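Local coordinates for protein piwi (Drosophila melanogaster, PDB 6KR6), which binds piRNAs of 24 to 30 nucleotides and, as an argonaute-family protein, represses transposable elements through piRNA-guided silencing, at residues Leu166-Glu178 with Arg375-Trp389. Residues are numbered along the deposited sequence; the frame is centred on the assembly and turned at random.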
ATOM      1  N   LEU A 166      15.955 -13.362 -14.758  1.00 96.49           N
ATOM      2  CA  LEU A 166      15.822 -14.738 -15.228  1.00 97.71           C
ATOM      3  C   LEU A 166      16.840 -15.653 -14.555  1.00 97.02           C
ATOM      4  O   LEU A 166      16.519 -16.792 -14.194  1.00 95.02           O
ATOM      5  CB  LEU A 166      15.960 -14.794 -16.749  1.00 95.17           C
ATOM      6  CG  LEU A 166      14.641 -14.808 -17.524  1.00102.46           C
ATOM      7  CD1 LEU A 166      13.837 -16.055 -17.181  1.00107.74           C
ATOM      8  CD2 LEU A 166      13.827 -13.553 -17.245  1.00103.99           C
ATOM      9  N   ILE A 167      18.068 -15.166 -14.361  1.00 96.42           N
ATOM     10  CA  ILE A 167      19.091 -15.962 -13.683  1.00 89.44           C
ATOM     11  C   ILE A 167      18.669 -16.263 -12.250  1.00 94.96           C
ATOM     12  O   ILE A 167      18.761 -17.405 -11.775  1.00 97.01           O
ATOM     13  CB  ILE A 167      20.449 -15.238 -13.728  1.00 87.95           C
ATOM     14  CG1 ILE A 167      20.985 -15.184 -15.160  1.00 97.71           C
ATOM     15  CG2 ILE A 167      21.446 -15.911 -12.796  1.00 97.74           C
ATOM     16  CD1 ILE A 167      22.221 -14.328 -15.313  1.00 95.39           C
ATOM     17  N   LEU A 168      18.195 -15.240 -11.537  1.00 97.97           N
ATOM     18  CA  LEU A 168      17.793 -15.441 -10.150  1.00 98.00           C
ATOM     19  C   LEU A 168      16.569 -16.340 -10.043  1.00 95.58           C
ATOM     20  O   LEU A 168      16.463 -17.115  -9.092  1.00 92.87           O
ATOM     21  CB  LEU A 168      17.538 -14.095  -9.474  1.00 97.40           C
ATOM     22  CG  LEU A 168      18.789 -13.233  -9.290  1.00 93.97           C
ATOM     23  CD1 LEU A 168      18.471 -11.991  -8.474  1.00104.33           C
ATOM     24  CD2 LEU A 168      19.909 -14.036  -8.643  1.00 95.88           C
ATOM     25  N   ARG A 169      15.646 -16.268 -11.006  1.00 94.77           N
ATOM     26  CA  ARG A 169      14.510 -17.187 -11.001  1.00 96.92           C
ATOM     27  C   ARG A 169      14.963 -18.621 -11.247  1.00101.37           C
ATOM     28  O   ARG A 169      14.471 -19.558 -10.602  1.00102.40           O
ATOM     29  CB  ARG A 169      13.480 -16.762 -12.047  1.00102.08           C
ATOM     30  CG  ARG A 169      12.736 -15.475 -11.719  1.00106.46           C
ATOM     31  CD  ARG A 169      11.656 -15.186 -12.753  1.00115.63           C
ATOM     32  NE  ARG A 169      10.614 -16.208 -12.746  1.00120.97           N
ATOM     33  CZ  ARG A 169       9.597 -16.248 -13.600  1.00127.10           C
ATOM     34  NH1 ARG A 169       9.481 -15.322 -14.543  1.00132.83           N
ATOM     35  NH2 ARG A 169       8.696 -17.218 -13.515  1.00121.79           N
ATOM     36  N   ARG A 170      15.902 -18.809 -12.179  1.00101.05           N
ATOM     37  CA  ARG A 170      16.474 -20.134 -12.403  1.00100.80           C
ATOM     38  C   ARG A 170      17.123 -20.670 -11.134  1.00102.14           C
ATOM     39  O   ARG A 170      17.051 -21.872 -10.849  1.00104.30           O
ATOM     40  CB  ARG A 170      17.488 -20.069 -13.545  1.00101.56           C
ATOM     41  CG  ARG A 170      18.046 -21.411 -13.987  1.00108.21           C
ATOM     42  CD  ARG A 170      19.048 -21.223 -15.117  1.00114.81           C
ATOM     43  NE  ARG A 170      19.701 -22.471 -15.499  1.00132.68           N
ATOM     44  CZ  ARG A 170      20.674 -22.557 -16.399  1.00134.17           C
ATOM     45  NH1 ARG A 170      21.112 -21.464 -17.009  1.00120.76           N
ATOM     46  NH2 ARG A 170      21.214 -23.733 -16.687  1.00135.85           N
ATOM     47  N   SER A 171      17.760 -19.792 -10.355  1.00 98.83           N
ATOM     48  CA  SER A 171      18.346 -20.222  -9.087  1.00 92.57           C
ATOM     49  C   SER A 171      17.264 -20.578  -8.071  1.00 97.97           C
ATOM     50  O   SER A 171      17.344 -21.613  -7.399  1.00 98.53           O
ATOM     51  CB  SER A 171      19.268 -19.133  -8.535  1.00 96.78           C
ATOM     52  OG  SER A 171      19.913 -19.571  -7.351  1.00 95.21           O
ATOM     53  N   MET A 172      16.243 -19.722  -7.941  1.00101.72           N
ATOM     54  CA  MET A 172      15.139 -19.998  -7.026  1.00100.10           C
ATOM     55  C   MET A 172      14.460 -21.320  -7.350  1.00 95.86           C
ATOM     56  O   MET A 172      13.888 -21.960  -6.459  1.00 92.15           O
ATOM     57  CB  MET A 172      14.106 -18.869  -7.072  1.00103.09           C
ATOM     58  CG  MET A 172      14.636 -17.495  -6.720  1.00105.59           C
ATOM     59  SD  MET A 172      15.499 -17.424  -5.143  1.00117.60           S
ATOM     60  CE  MET A 172      16.004 -15.707  -5.132  1.00 93.48           C
ATOM     61  N   LYS A 173      14.497 -21.733  -8.619  1.00101.04           N
ATOM     62  CA  LYS A 173      13.916 -23.019  -8.996  1.00105.23           C
ATOM     63  C   LYS A 173      14.561 -24.175  -8.242  1.00105.83           C
ATOM     64  O   LYS A 173      13.913 -25.202  -8.012  1.00104.30           O
ATOM     65  CB  LYS A 173      14.047 -23.232 -10.505  1.00104.02           C
ATOM     66  N   GLY A 174      15.829 -24.031  -7.847  1.00104.28           N
ATOM     67  CA  GLY A 174      16.490 -25.092  -7.105  1.00104.62           C
ATOM     68  C   GLY A 174      15.878 -25.336  -5.740  1.00106.09           C
ATOM     69  O   GLY A 174      15.913 -26.461  -5.232  1.00113.00           O
ATOM     70  N   LEU A 175      15.310 -24.296  -5.127  1.00110.22           N
ATOM     71  CA  LEU A 175      14.657 -24.445  -3.833  1.00104.99           C
ATOM     72  C   LEU A 175      13.345 -25.208  -3.921  1.00103.58           C
ATOM     73  O   LEU A 175      12.808 -25.599  -2.879  1.00102.40           O
ATOM     74  CB  LEU A 175      14.409 -23.071  -3.211  1.00100.57           C
ATOM     75  CG  LEU A 175      15.636 -22.172  -3.085  1.00104.75           C
ATOM     76  CD1 LEU A 175      15.301 -20.930  -2.278  1.00107.02           C
ATOM     77  CD2 LEU A 175      16.778 -22.942  -2.454  1.00107.52           C
ATOM     78  N   ASN A 176      12.826 -25.424  -5.128  1.00 98.85           N
ATOM     79  CA  ASN A 176      11.562 -26.120  -5.356  1.00104.04           C
ATOM     80  C   ASN A 176      10.434 -25.481  -4.547  1.00105.00           C
ATOM     81  O   ASN A 176       9.761 -26.120  -3.735  1.00 98.32           O
ATOM     82  CB  ASN A 176      11.692 -27.614  -5.048  1.00110.26           C
ATOM     83  CG  ASN A 176      10.520 -28.418  -5.575  1.00111.49           C
ATOM     84  OD1 ASN A 176       9.784 -27.961  -6.450  1.00111.46           O
ATOM     85  ND2 ASN A 176      10.341 -29.621  -5.044  1.00114.79           N
ATOM     86  N   LEU A 177      10.248 -24.186  -4.778  1.00111.00           N
ATOM     87  CA  LEU A 177       9.150 -23.430  -4.198  1.00103.85           C
ATOM     88  C   LEU A 177       8.262 -22.914  -5.320  1.00 95.54           C
ATOM     89  O   LEU A 177       8.752 -22.578  -6.403  1.00101.03           O
ATOM     90  CB  LEU A 177       9.660 -22.259  -3.348  1.00105.09           C
ATOM     91  CG  LEU A 177      10.537 -22.614  -2.144  1.00108.51           C
ATOM     92  CD1 LEU A 177      10.870 -21.370  -1.331  1.00108.56           C
ATOM     93  CD2 LEU A 177       9.858 -23.661  -1.278  1.00108.56           C
ATOM     94  N   GLU A 178       6.957 -22.866  -5.061  1.00 93.10           N
ATOM     95  CA  GLU A 178       6.018 -22.334  -6.039  1.00 99.76           C
ATOM     96  C   GLU A 178       6.365 -20.885  -6.354  1.00106.99           C
ATOM     97  O   GLU A 178       6.301 -20.016  -5.480  1.00105.70           O
ATOM     98  CB  GLU A 178       4.589 -22.444  -5.510  1.00103.73           C
ATOM     99  N   ARG A 375      19.186 -21.655   3.705  1.00104.17           N
ATOM    100  CA  ARG A 375      18.522 -22.700   2.932  1.00 99.08           C
ATOM    101  C   ARG A 375      18.909 -22.618   1.462  1.00104.28           C
ATOM    102  O   ARG A 375      19.280 -23.625   0.847  1.00102.15           O
ATOM    103  CB  ARG A 375      17.004 -22.602   3.085  1.00 93.24           C
ATOM    104  CG  ARG A 375      16.261 -23.417   2.036  1.00 91.33           C
ATOM    105  CD  ARG A 375      14.755 -23.380   2.219  1.00 94.47           C
ATOM    106  NE  ARG A 375      14.093 -24.242   1.243  1.00 96.46           N
ATOM    107  CZ  ARG A 375      12.799 -24.540   1.260  1.00100.60           C
ATOM    108  NH1 ARG A 375      12.013 -24.048   2.207  1.00 96.49           N
ATOM    109  NH2 ARG A 375      12.290 -25.334   0.328  1.00 95.74           N
ATOM    110  N   LEU A 376      18.820 -21.421   0.875  1.00110.57           N
ATOM    111  CA  LEU A 376      19.226 -21.269  -0.518  1.00107.82           C
ATOM    112  C   LEU A 376      20.707 -21.573  -0.700  1.00110.30           C
ATOM    113  O   LEU A 376      21.115 -22.084  -1.748  1.00110.45           O
ATOM    114  CB  LEU A 376      18.898 -19.860  -1.015  1.00105.62           C
ATOM    115  CG  LEU A 376      19.114 -19.586  -2.506  1.00107.69           C
ATOM    116  CD1 LEU A 376      18.020 -18.688  -3.038  1.00 94.04           C
ATOM    117  CD2 LEU A 376      20.472 -18.952  -2.755  1.00109.80           C
ATOM    118  N   GLN A 377      21.521 -21.282   0.317  1.00112.32           N
ATOM    119  CA  GLN A 377      22.956 -21.508   0.214  1.00115.65           C
ATOM    120  C   GLN A 377      23.304 -22.987   0.316  1.00115.53           C
ATOM    121  O   GLN A 377      24.295 -23.431  -0.275  1.00107.47           O
ATOM    122  CB  GLN A 377      23.678 -20.714   1.302  1.00120.61           C
ATOM    123  CG  GLN A 377      25.148 -20.457   1.028  1.00124.11           C
ATOM    124  CD  GLN A 377      25.371 -19.301   0.071  1.00120.61           C
ATOM    125  OE1 GLN A 377      24.425 -18.749  -0.490  1.00117.13           O
ATOM    126  NE2 GLN A 377      26.631 -18.925  -0.114  1.00122.55           N
ATOM    127  N   ASN A 378      22.517 -23.761   1.064  1.00115.98           N
ATOM    128  CA  ASN A 378      22.790 -25.186   1.211  1.00115.61           C
ATOM    129  C   ASN A 378      22.230 -26.014   0.064  1.00119.35           C
ATOM    130  O   ASN A 378      22.714 -27.127  -0.171  1.00121.69           O
ATOM    131  CB  ASN A 378      22.226 -25.698   2.538  1.00108.52           C
ATOM    132  CG  ASN A 378      22.903 -25.070   3.741  1.00113.37           C
ATOM    133  OD1 ASN A 378      24.082 -24.720   3.691  1.00110.49           O
ATOM    134  ND2 ASN A 378      22.158 -24.922   4.831  1.00115.82           N
ATOM    135  N   THR A 379      21.236 -25.506  -0.649  1.00119.38           N
ATOM    136  CA  THR A 379      20.660 -26.238  -1.772  1.00117.14           C
ATOM    137  C   THR A 379      21.654 -26.279  -2.925  1.00115.63           C
ATOM    138  O   THR A 379      21.991 -25.222  -3.476  1.00113.35           O
ATOM    139  CB  THR A 379      19.354 -25.587  -2.221  1.00117.76           C
ATOM    140  OG1 THR A 379      18.408 -25.613  -1.144  1.00117.85           O
ATOM    141  CG2 THR A 379      18.772 -26.329  -3.419  1.00111.25           C
ATOM    142  N   PRO A 380      22.145 -27.456  -3.324  1.00121.14           N
ATOM    143  CA  PRO A 380      23.123 -27.503  -4.421  1.00118.34           C
ATOM    144  C   PRO A 380      22.532 -27.143  -5.768  1.00115.39           C
ATOM    145  O   PRO A 380      23.274 -26.701  -6.652  1.00109.28           O
ATOM    146  CB  PRO A 380      23.605 -28.958  -4.395  1.00111.87           C
ATOM    147  CG  PRO A 380      22.436 -29.713  -3.860  1.00121.58           C
ATOM    148  CD  PRO A 380      21.782 -28.802  -2.849  1.00123.54           C
ATOM    149  N   GLU A 381      21.220 -27.304  -5.951  1.00118.05           N
ATOM    150  CA  GLU A 381      20.606 -26.993  -7.237  1.00113.69           C
ATOM    151  C   GLU A 381      20.604 -25.492  -7.501  1.00111.62           C
ATOM    152  O   GLU A 381      20.865 -25.055  -8.629  1.00106.21           O
ATOM    153  CB  GLU A 381      19.189 -27.565  -7.277  1.00118.74           C
ATOM    154  CG  GLU A 381      19.123 -29.029  -6.857  1.00126.47           C
ATOM    155  CD  GLU A 381      17.705 -29.556  -6.746  1.00134.13           C
ATOM    156  OE1 GLU A 381      16.761 -28.740  -6.753  1.00131.80           O
ATOM    157  OE2 GLU A 381      17.539 -30.792  -6.654  1.00133.65           O
ATOM    158  N   SER A 382      20.321 -24.685  -6.475  1.00112.56           N
ATOM    159  CA  SER A 382      20.382 -23.235  -6.633  1.00104.32           C
ATOM    160  C   SER A 382      21.824 -22.751  -6.716  1.00 99.22           C
ATOM    161  O   SER A 382      22.147 -21.862  -7.518  1.00 95.82           O
ATOM    162  CB  SER A 382      19.659 -22.552  -5.473  1.00107.94           C
ATOM    163  OG  SER A 382      18.345 -23.058  -5.323  1.00109.53           O
ATOM    164  N   VAL A 383      22.701 -23.322  -5.886  1.00101.67           N
ATOM    165  CA  VAL A 383      24.104 -22.920  -5.872  1.00106.98           C
ATOM    166  C   VAL A 383      24.771 -23.239  -7.201  1.00106.65           C
ATOM    167  O   VAL A 383      25.659 -22.505  -7.648  1.00103.79           O
ATOM    168  CB  VAL A 383      24.830 -23.589  -4.688  1.00110.97           C
ATOM    169  CG1 VAL A 383      26.337 -23.412  -4.799  1.00114.10           C
ATOM    170  CG2 VAL A 383      24.329 -23.005  -3.381  1.00112.74           C
ATOM    171  N   LYS A 384      24.351 -24.318  -7.864  1.00103.54           N
ATOM    172  CA  LYS A 384      24.903 -24.644  -9.175  1.00100.41           C
ATOM    173  C   LYS A 384      24.586 -23.551 -10.188  1.00102.87           C
ATOM    174  O   LYS A 384      25.471 -23.081 -10.915  1.00 98.53           O
ATOM    175  CB  LYS A 384      24.362 -25.993  -9.646  1.00100.34           C
ATOM    176  N   VAL A 385      23.319 -23.133 -10.246  1.00 98.10           N
ATOM    177  CA  VAL A 385      22.923 -22.062 -11.155  1.00 92.73           C
ATOM    178  C   VAL A 385      23.670 -20.778 -10.823  1.00 93.05           C
ATOM    179  O   VAL A 385      24.156 -20.076 -11.718  1.00 88.78           O
ATOM    180  CB  VAL A 385      21.397 -21.854 -11.106  1.00 99.31           C
ATOM    181  CG1 VAL A 385      21.001 -20.616 -11.895  1.00 96.99           C
ATOM    182  CG2 VAL A 385      20.676 -23.083 -11.638  1.00104.35           C
ATOM    183  N   LEU A 386      23.784 -20.455  -9.533  1.00 99.79           N
ATOM    184  CA  LEU A 386      24.473 -19.226  -9.148  1.00104.28           C
ATOM    185  C   LEU A 386      25.946 -19.265  -9.543  1.00105.43           C
ATOM    186  O   LEU A 386      26.487 -18.275 -10.052  1.00105.26           O
ATOM    187  CB  LEU A 386      24.328 -18.987  -7.647  1.00102.98           C
ATOM    188  CG  LEU A 386      22.999 -18.394  -7.180  1.00100.41           C
ATOM    189  CD1 LEU A 386      23.023 -18.164  -5.679  1.00101.97           C
ATOM    190  CD2 LEU A 386      22.700 -17.099  -7.919  1.00105.17           C
ATOM    191  N   ARG A 387      26.610 -20.401  -9.325  1.00106.42           N
ATOM    192  CA  ARG A 387      28.045 -20.485  -9.571  1.00104.74           C
ATOM    193  C   ARG A 387      28.366 -20.564 -11.056  1.00104.15           C
ATOM    194  O   ARG A 387      29.425 -20.088 -11.481  1.00107.84           O
ATOM    195  CB  ARG A 387      28.629 -21.694  -8.839  1.00 97.37           C
ATOM    196  N   ASP A 388      27.477 -21.161 -11.859  1.00101.72           N
ATOM    197  CA  ASP A 388      27.742 -21.275 -13.290  1.00114.76           C
ATOM    198  C   ASP A 388      27.925 -19.911 -13.943  1.00115.20           C
ATOM    199  O   ASP A 388      28.656 -19.790 -14.934  1.00117.01           O
ATOM    200  CB  ASP A 388      26.612 -22.044 -13.973  1.00118.46           C
ATOM    201  N   TRP A 389      27.282 -18.878 -13.406  1.00112.07           N
ATOM    202  CA  TRP A 389      27.440 -17.520 -13.903  1.00112.99           C
ATOM    203  C   TRP A 389      28.543 -16.755 -13.188  1.00117.33           C
ATOM    204  O   TRP A 389      28.714 -15.558 -13.446  1.00114.15           O
ATOM    205  CB  TRP A 389      26.115 -16.762 -13.780  1.00106.15           C
ATOM    206  CG  TRP A 389      25.072 -17.251 -14.731  1.00106.81           C
ATOM    207  CD1 TRP A 389      24.252 -18.328 -14.567  1.00104.55           C
ATOM    208  CD2 TRP A 389      24.738 -16.681 -16.002  1.00105.51           C
ATOM    209  NE1 TRP A 389      23.427 -18.465 -15.657  1.00101.49           N
ATOM    210  CE2 TRP A 389      23.705 -17.465 -16.551  1.00106.16           C
ATOM    211  CE3 TRP A 389      25.212 -15.584 -16.727  1.00103.00           C
ATOM    212  CZ2 TRP A 389      23.136 -17.187 -17.791  1.00106.93           C
ATOM    213  CZ3 TRP A 389      24.646 -15.309 -17.957  1.00106.60           C
ATOM    214  CH2 TRP A 389      23.620 -16.107 -18.478  1.00106.11           C
TER
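Trp389 lays one face of its indole under the end of Ile167, whose CD1 lies 3.4 Å from the centroid of the six-membered ring and 9° off its normal, a CH-pi contact. With CG1 anti to the carbonyl carbon (chi1 -68°) and the chain extended beyond it, the slender isoleucine branch reaches squarely onto the ring. An alanine in place of Trp389 would probably leave Ile167 CD1 without its aromatic platform and open a gap beside Leu114, which both side chains touch. One turn on, the extended aliphatic part of Arg170 lies over the methyls of Val385, CG to CG1 3.7 Å, while its guanidinium stands nearly perpendicular to the indole at the ring's edge.

Helices 166-172 and 380-388 run roughly antiparallel, their axes approaching to 8.2 Å. Small serines let the backbones close in while binding carbonyls: Ser382 OG donates to Ser171 O at 2.7 Å, and Ser171 OG returns a longer bond to Ser382 O. Gly174 brings its CA within 4.3 Å of Ser382 CA; a beta carbon would probably crowd Ser382 OG. Leu175 fills the space toward helix 362-378 with its methyls, CD1 on Leu376 CD1 and CD2 by Thr379 and Ser382. Leu376 and Leu386 also touch Leu393 of strand 392-405. In this structural packing away from the annotated sites, two hydroxyl-to-carbonyl bonds bridge the backbones within largely apolar surroundings.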